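Local coordinates for periplasmic solute binding protein (Candidatus liberibacter, PDB 4CL2) that binds manganese or zinc in the periplasm and, as a member of the solute-binding protein 9 family, probably delivers the metal for uptake, at residues G15-T27 against D129-Y143. Residues are numbered along the deposited sequence; the frame is centred on the assembly and turned at random.
Sequences GDITQNIAKDLVT and DPSNAKKYELNAREY
Two donors grip OD2 of D129: Y136 OH, which gives its proton to the anti lone pair at 2.6 Å, and N132 ND2, which comes at 2.8 Å from the syn side but tilted out of the carboxylate plane. The N132 bond steadies the carboxylate, which in turn holds the Y136 hydroxyl in place, with V26 CG1 3.4 Å from Y136 OH. The Y136 ring receives L25 CD1 obliquely, while its edge faces the carbonyl oxygen of I21 and CA of A22. L25 reaches on with both methyls to N132 and the aliphatic part of K135. At the C-terminal end of helix 12-22, N139 ND2 donates to I21 O (2.9 Å, N-H...O 153°); the oxygen lies in the amide plane of N139, but the donor stands above the carbonyl plane. K23 lays its CD beside the N139 amide. Here the first helix of the N-terminal domain rests on the long helix 133-158, which joins the two lobes in this family; the axes of 15-22 and 133-143 approach to 8.3 Å, their N-to-C directions 122° apart. With CG anti to the backbone N (chi1 -178°), the Y143 ring reaches helix 12-22 and fits as a knob among D16, I17, N20 and I21. N20 CB sits over the ring centre, and its amide, tethered by N20 ND2 to D16 O at 2.8 Å, stacks nearly parallel to the ring. A water links Y143 OH to D16 OD2, which also accepts from Y259 N; another bridges N20 O and N139 O.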
loop_
_atom_site.group_PDB
_atom_site.type_symbol
_atom_site.label_atom_id
_atom_site.label_comp_id
_atom_site.label_asym_id
_atom_site.label_seq_id
_atom_site.Cartn_x
_atom_site.Cartn_y
_atom_site.Cartn_z
ATOM N N GLY A 15 9.492 3.232 -3.191
ATOM C CA GLY A 15 10.914 3.382 -3.046
ATOM C C GLY A 15 11.600 2.167 -2.498
ATOM O O GLY A 15 12.682 1.752 -2.991
ATOM N N ASP A 16 11.003 1.552 -1.477
ATOM C CA ASP A 16 11.608 0.384 -0.856
ATOM C C ASP A 16 11.571 -0.844 -1.784
ATOM O O ASP A 16 12.555 -1.624 -1.886
ATOM C CB ASP A 16 10.912 0.063 0.476
ATOM C CG ASP A 16 11.529 -1.126 1.145
ATOM O OD1 ASP A 16 12.647 -1.024 1.688
ATOM O OD2 ASP A 16 10.913 -2.205 1.084
ATOM N N ILE A 17 10.466 -1.006 -2.514
ATOM C CA ILE A 17 10.372 -2.106 -3.503
ATOM C C ILE A 17 11.452 -1.932 -4.537
ATOM O O ILE A 17 12.207 -2.853 -4.879
ATOM C CB ILE A 17 8.990 -2.121 -4.166
ATOM C CG1 ILE A 17 7.942 -2.577 -3.166
ATOM C CG2 ILE A 17 8.997 -3.117 -5.352
ATOM C CD1 ILE A 17 6.544 -2.249 -3.606
ATOM N N THR A 18 11.570 -0.701 -5.018
ATOM C CA THR A 18 12.577 -0.430 -6.069
ATOM C C THR A 18 14.021 -0.680 -5.593
ATOM O O THR A 18 14.839 -1.281 -6.306
ATOM C CB THR A 18 12.426 1.013 -6.532
ATOM O OG1 THR A 18 11.073 1.225 -6.961
ATOM C CG2 THR A 18 13.327 1.283 -7.725
ATOM N N GLN A 19 14.326 -0.284 -4.372
ATOM C CA GLN A 19 15.638 -0.552 -3.799
ATOM C C GLN A 19 15.936 -2.016 -3.748
ATOM O O GLN A 19 17.070 -2.413 -3.964
ATOM C CB GLN A 19 15.741 0.058 -2.402
ATOM C CG GLN A 19 17.072 -0.134 -1.696
ATOM C CD GLN A 19 18.253 0.520 -2.420
ATOM O OE1 GLN A 19 18.118 1.508 -3.132
ATOM N NE2 GLN A 19 19.417 -0.069 -2.257
ATOM N N ASN A 20 14.939 -2.849 -3.490
ATOM C CA ASN A 20 15.217 -4.276 -3.451
ATOM C C ASN A 20 15.457 -4.896 -4.815
ATOM O O ASN A 20 16.137 -5.925 -4.944
ATOM C CB ASN A 20 14.076 -4.994 -2.767
ATOM C CG ASN A 20 14.213 -4.935 -1.280
ATOM O OD1 ASN A 20 15.004 -5.679 -0.667
ATOM N ND2 ASN A 20 13.518 -4.005 -0.676
ATOM N N ILE A 21 14.912 -4.282 -5.860
ATOM C CA ILE A 21 15.136 -4.778 -7.208
ATOM C C ILE A 21 16.448 -4.224 -7.775
ATOM O O ILE A 21 17.160 -4.923 -8.473
ATOM C CB ILE A 21 13.919 -4.491 -8.105
ATOM C CG1 ILE A 21 12.616 -5.153 -7.535
ATOM C CG2 ILE A 21 14.144 -4.914 -9.543
ATOM C CD1 ILE A 21 11.382 -4.430 -7.976
ATOM N N ALA A 22 16.759 -2.957 -7.494
ATOM C CA ALA A 22 17.906 -2.336 -8.111
ATOM C C ALA A 22 19.192 -2.531 -7.332
ATOM O O ALA A 22 20.259 -2.547 -7.916
ATOM C CB ALA A 22 17.638 -0.878 -8.267
ATOM N N LYS A 23 19.110 -2.721 -6.027
ATOM C CA LYS A 23 20.277 -2.905 -5.167
ATOM C C LYS A 23 21.435 -2.004 -5.500
ATOM O O LYS A 23 22.561 -2.464 -5.706
ATOM C CB LYS A 23 20.755 -4.312 -5.199
ATOM C CG LYS A 23 19.741 -5.257 -4.684
ATOM C CD LYS A 23 20.335 -6.632 -4.726
ATOM C CE LYS A 23 19.727 -7.492 -3.648
ATOM N NZ LYS A 23 20.755 -8.493 -3.251
ATOM N N ASP A 24 21.172 -0.736 -5.560
ATOM C CA ASP A 24 22.358 0.183 -5.815
ATOM C C ASP A 24 22.934 0.237 -7.238
ATOM O O ASP A 24 23.881 1.036 -7.473
ATOM C CB ASP A 24 23.519 -0.004 -4.821
ATOM C CG ASP A 24 23.098 0.182 -3.363
ATOM O OD1 ASP A 24 22.258 1.056 -3.039
ATOM O OD2 ASP A 24 23.642 -0.544 -2.521
ATOM N N LEU A 25 22.320 -0.464 -8.209
ATOM C CA LEU A 25 22.633 -0.222 -9.597
ATOM C C LEU A 25 22.205 1.135 -10.089
ATOM O O LEU A 25 22.764 1.653 -11.013
ATOM C CB LEU A 25 22.028 -1.293 -10.493
ATOM C CG LEU A 25 22.606 -2.682 -10.184
ATOM C CD1 LEU A 25 21.670 -3.694 -10.833
ATOM C CD2 LEU A 25 24.037 -2.842 -10.671
ATOM N N VAL A 26 21.155 1.658 -9.469
ATOM C CA VAL A 26 20.649 3.017 -9.667
ATOM C C VAL A 26 20.474 3.669 -8.299
ATOM O O VAL A 26 20.407 2.982 -7.270
ATOM C CB VAL A 26 19.319 3.064 -10.438
ATOM C CG1 VAL A 26 19.439 2.339 -11.751
ATOM C CG2 VAL A 26 18.146 2.572 -9.595
ATOM N N THR A 27 20.420 4.998 -8.301
ATOM C CA THR A 27 20.073 5.748 -7.116
ATOM C C THR A 27 18.577 5.833 -6.976
ATOM O O THR A 27 17.934 6.323 -7.871
ATOM C CB THR A 27 20.690 7.153 -7.190
ATOM O OG1 THR A 27 22.111 6.990 -7.303
ATOM C CG2 THR A 27 20.370 7.967 -5.946
ATOM N N ASP A 129 17.784 0.719 -18.131
ATOM C CA ASP A 129 19.175 0.356 -17.899
ATOM C C ASP A 129 19.432 -1.064 -18.380
ATOM O O ASP A 129 19.652 -1.985 -17.592
ATOM C CB ASP A 129 19.461 0.482 -16.407
ATOM C CG ASP A 129 20.903 0.202 -16.058
ATOM O OD1 ASP A 129 21.799 0.461 -16.886
ATOM O OD2 ASP A 129 21.152 -0.199 -14.885
ATOM N N PRO A 130 19.340 -1.252 -19.683
ATOM C CA PRO A 130 19.320 -2.615 -20.226
ATOM C C PRO A 130 20.593 -3.400 -20.037
ATOM O O PRO A 130 20.542 -4.647 -20.033
ATOM C CB PRO A 130 18.968 -2.408 -21.697
ATOM C CG PRO A 130 19.225 -0.994 -21.970
ATOM C CD PRO A 130 19.020 -0.257 -20.714
ATOM N N SER A 131 21.711 -2.704 -19.808
ATOM C CA SER A 131 22.948 -3.399 -19.609
ATOM C C SER A 131 22.967 -4.210 -18.305
ATOM O O SER A 131 23.826 -5.088 -18.148
ATOM C CB SER A 131 24.159 -2.469 -19.692
ATOM O OG SER A 131 24.177 -1.685 -18.540
ATOM N N ASN A 132 22.074 -3.897 -17.396
ATOM C CA ASN A 132 21.983 -4.610 -16.113
ATOM C C ASN A 132 20.739 -5.524 -16.067
ATOM O O ASN A 132 20.359 -5.949 -14.980
ATOM C CB ASN A 132 21.952 -3.641 -14.959
ATOM C CG ASN A 132 23.320 -3.089 -14.646
ATOM O OD1 ASN A 132 24.296 -3.843 -14.698
ATOM N ND2 ASN A 132 23.422 -1.779 -14.476
ATOM N N ALA A 133 20.139 -5.821 -17.224
ATOM C CA ALA A 133 18.948 -6.664 -17.254
ATOM C C ALA A 133 19.084 -7.949 -16.433
ATOM O O ALA A 133 18.143 -8.326 -15.714
ATOM C CB ALA A 133 18.573 -7.020 -18.688
ATOM N N LYS A 134 20.208 -8.652 -16.548
ATOM C CA LYS A 134 20.353 -9.947 -15.848
ATOM C C LYS A 134 20.335 -9.798 -14.336
ATOM O O LYS A 134 19.805 -10.660 -13.585
ATOM C CB LYS A 134 21.627 -10.655 -16.297
ATOM C CG LYS A 134 21.533 -11.027 -17.784
ATOM C CD LYS A 134 22.874 -11.244 -18.504
ATOM C CE LYS A 134 22.658 -11.282 -20.021
ATOM N NZ LYS A 134 23.891 -10.965 -20.775
ATOM N N LYS A 135 20.853 -8.682 -13.876
ATOM C CA LYS A 135 20.818 -8.343 -12.455
ATOM C C LYS A 135 19.430 -7.961 -11.950
ATOM O O LYS A 135 19.002 -8.452 -10.930
ATOM C CB LYS A 135 21.831 -7.206 -12.165
ATOM C CG LYS A 135 23.261 -7.607 -12.468
ATOM C CD LYS A 135 24.241 -6.508 -12.023
ATOM C CE LYS A 135 25.668 -7.021 -12.219
ATOM N NZ LYS A 135 26.706 -6.140 -11.619
ATOM N N TYR A 136 18.697 -7.146 -12.687
ATOM C CA TYR A 136 17.333 -6.827 -12.282
ATOM C C TYR A 136 16.482 -8.103 -12.291
ATOM O O TYR A 136 15.611 -8.257 -11.448
ATOM C CB TYR A 136 16.693 -5.770 -13.182
ATOM C CG TYR A 136 17.414 -4.445 -13.157
ATOM C CD1 TYR A 136 17.627 -3.763 -11.951
ATOM C CD2 TYR A 136 17.861 -3.859 -14.314
ATOM C CE1 TYR A 136 18.313 -2.556 -11.937
ATOM C CE2 TYR A 136 18.493 -2.640 -14.279
ATOM C CZ TYR A 136 18.715 -2.007 -13.087
ATOM O OH TYR A 136 19.414 -0.798 -12.998
ATOM N N GLU A 137 16.746 -8.984 -13.241
ATOM C CA GLU A 137 15.981 -10.251 -13.369
ATOM C C GLU A 137 16.191 -11.098 -12.117
ATOM O O GLU A 137 15.224 -11.589 -11.499
ATOM C CB GLU A 137 16.355 -10.995 -14.651
ATOM C CG GLU A 137 15.354 -12.105 -15.038
ATOM C CD GLU A 137 14.136 -11.549 -15.756
ATOM O OE1 GLU A 137 14.297 -11.127 -16.939
ATOM O OE2 GLU A 137 13.063 -11.531 -15.135
ATOM N N LEU A 138 17.449 -11.303 -11.757
ATOM C CA LEU A 138 17.756 -12.103 -10.579
ATOM C C LEU A 138 17.200 -11.468 -9.330
ATOM O O LEU A 138 16.557 -12.114 -8.469
ATOM C CB LEU A 138 19.264 -12.348 -10.501
ATOM C CG LEU A 138 19.724 -12.812 -9.085
ATOM C CD1 LEU A 138 19.337 -14.248 -8.950
ATOM C CD2 LEU A 138 21.235 -12.611 -8.958
ATOM N N ASN A 139 17.416 -10.151 -9.195
ATOM C CA ASN A 139 16.993 -9.444 -7.989
ATOM C C ASN A 139 15.490 -9.463 -7.795
ATOM O O ASN A 139 15.002 -9.626 -6.664
ATOM C CB ASN A 139 17.475 -7.989 -7.981
ATOM C CG ASN A 139 18.992 -7.851 -7.950
ATOM O OD1 ASN A 139 19.723 -8.798 -7.617
ATOM N ND2 ASN A 139 19.499 -6.631 -8.272
ATOM N N ALA A 140 14.753 -9.307 -8.898
ATOM C CA ALA A 140 13.311 -9.308 -8.859
ATOM C C ALA A 140 12.806 -10.702 -8.391
ATOM O O ALA A 140 11.847 -10.773 -7.612
ATOM C CB ALA A 140 12.714 -8.967 -10.209
ATOM N N ARG A 141 13.406 -11.769 -8.914
ATOM C CA ARG A 141 12.973 -13.121 -8.505
ATOM C C ARG A 141 13.289 -13.345 -7.012
ATOM O O ARG A 141 12.461 -13.794 -6.265
ATOM C CB ARG A 141 13.556 -14.189 -9.366
ATOM C CG ARG A 141 13.184 -15.618 -8.944
ATOM C CD ARG A 141 14.180 -16.235 -7.941
ATOM N NE ARG A 141 15.430 -16.419 -8.559
ATOM C CZ ARG A 141 16.544 -16.778 -7.908
ATOM N NH1 ARG A 141 16.491 -16.948 -6.580
ATOM N NH2 ARG A 141 17.642 -16.899 -8.541
ATOM N N GLU A 142 14.512 -13.010 -6.604
ATOM C CA GLU A 142 14.864 -13.137 -5.188
ATOM C C GLU A 142 13.922 -12.412 -4.306
ATOM O O GLU A 142 13.531 -12.899 -3.236
ATOM C CB GLU A 142 16.307 -12.689 -4.914
ATOM C CG GLU A 142 17.325 -13.690 -5.450
ATOM C CD GLU A 142 18.772 -13.307 -5.183
ATOM O OE1 GLU A 142 19.038 -12.107 -4.899
ATOM O OE2 GLU A 142 19.624 -14.205 -5.327
ATOM N N TYR A 143 13.603 -11.172 -4.646
ATOM C CA TYR A 143 12.743 -10.387 -3.783
ATOM C C TYR A 143 11.270 -10.895 -3.765
ATOM O O TYR A 143 10.609 -10.943 -2.702
ATOM C CB TYR A 143 12.811 -8.929 -4.207
ATOM C CG TYR A 143 11.998 -7.987 -3.360
ATOM C CD1 TYR A 143 12.203 -7.898 -1.980
ATOM C CD2 TYR A 143 11.094 -7.141 -3.920
ATOM C CE1 TYR A 143 11.466 -6.961 -1.199
ATOM C CE2 TYR A 143 10.371 -6.244 -3.164
ATOM C CZ TYR A 143 10.549 -6.168 -1.795
ATOM O OH TYR A 143 9.873 -5.234 -1.035
HETATM O O HOH W 1 10.786 -4.856 1.488
HETATM O O HOH W 2 16.409 -8.665 -4.444
#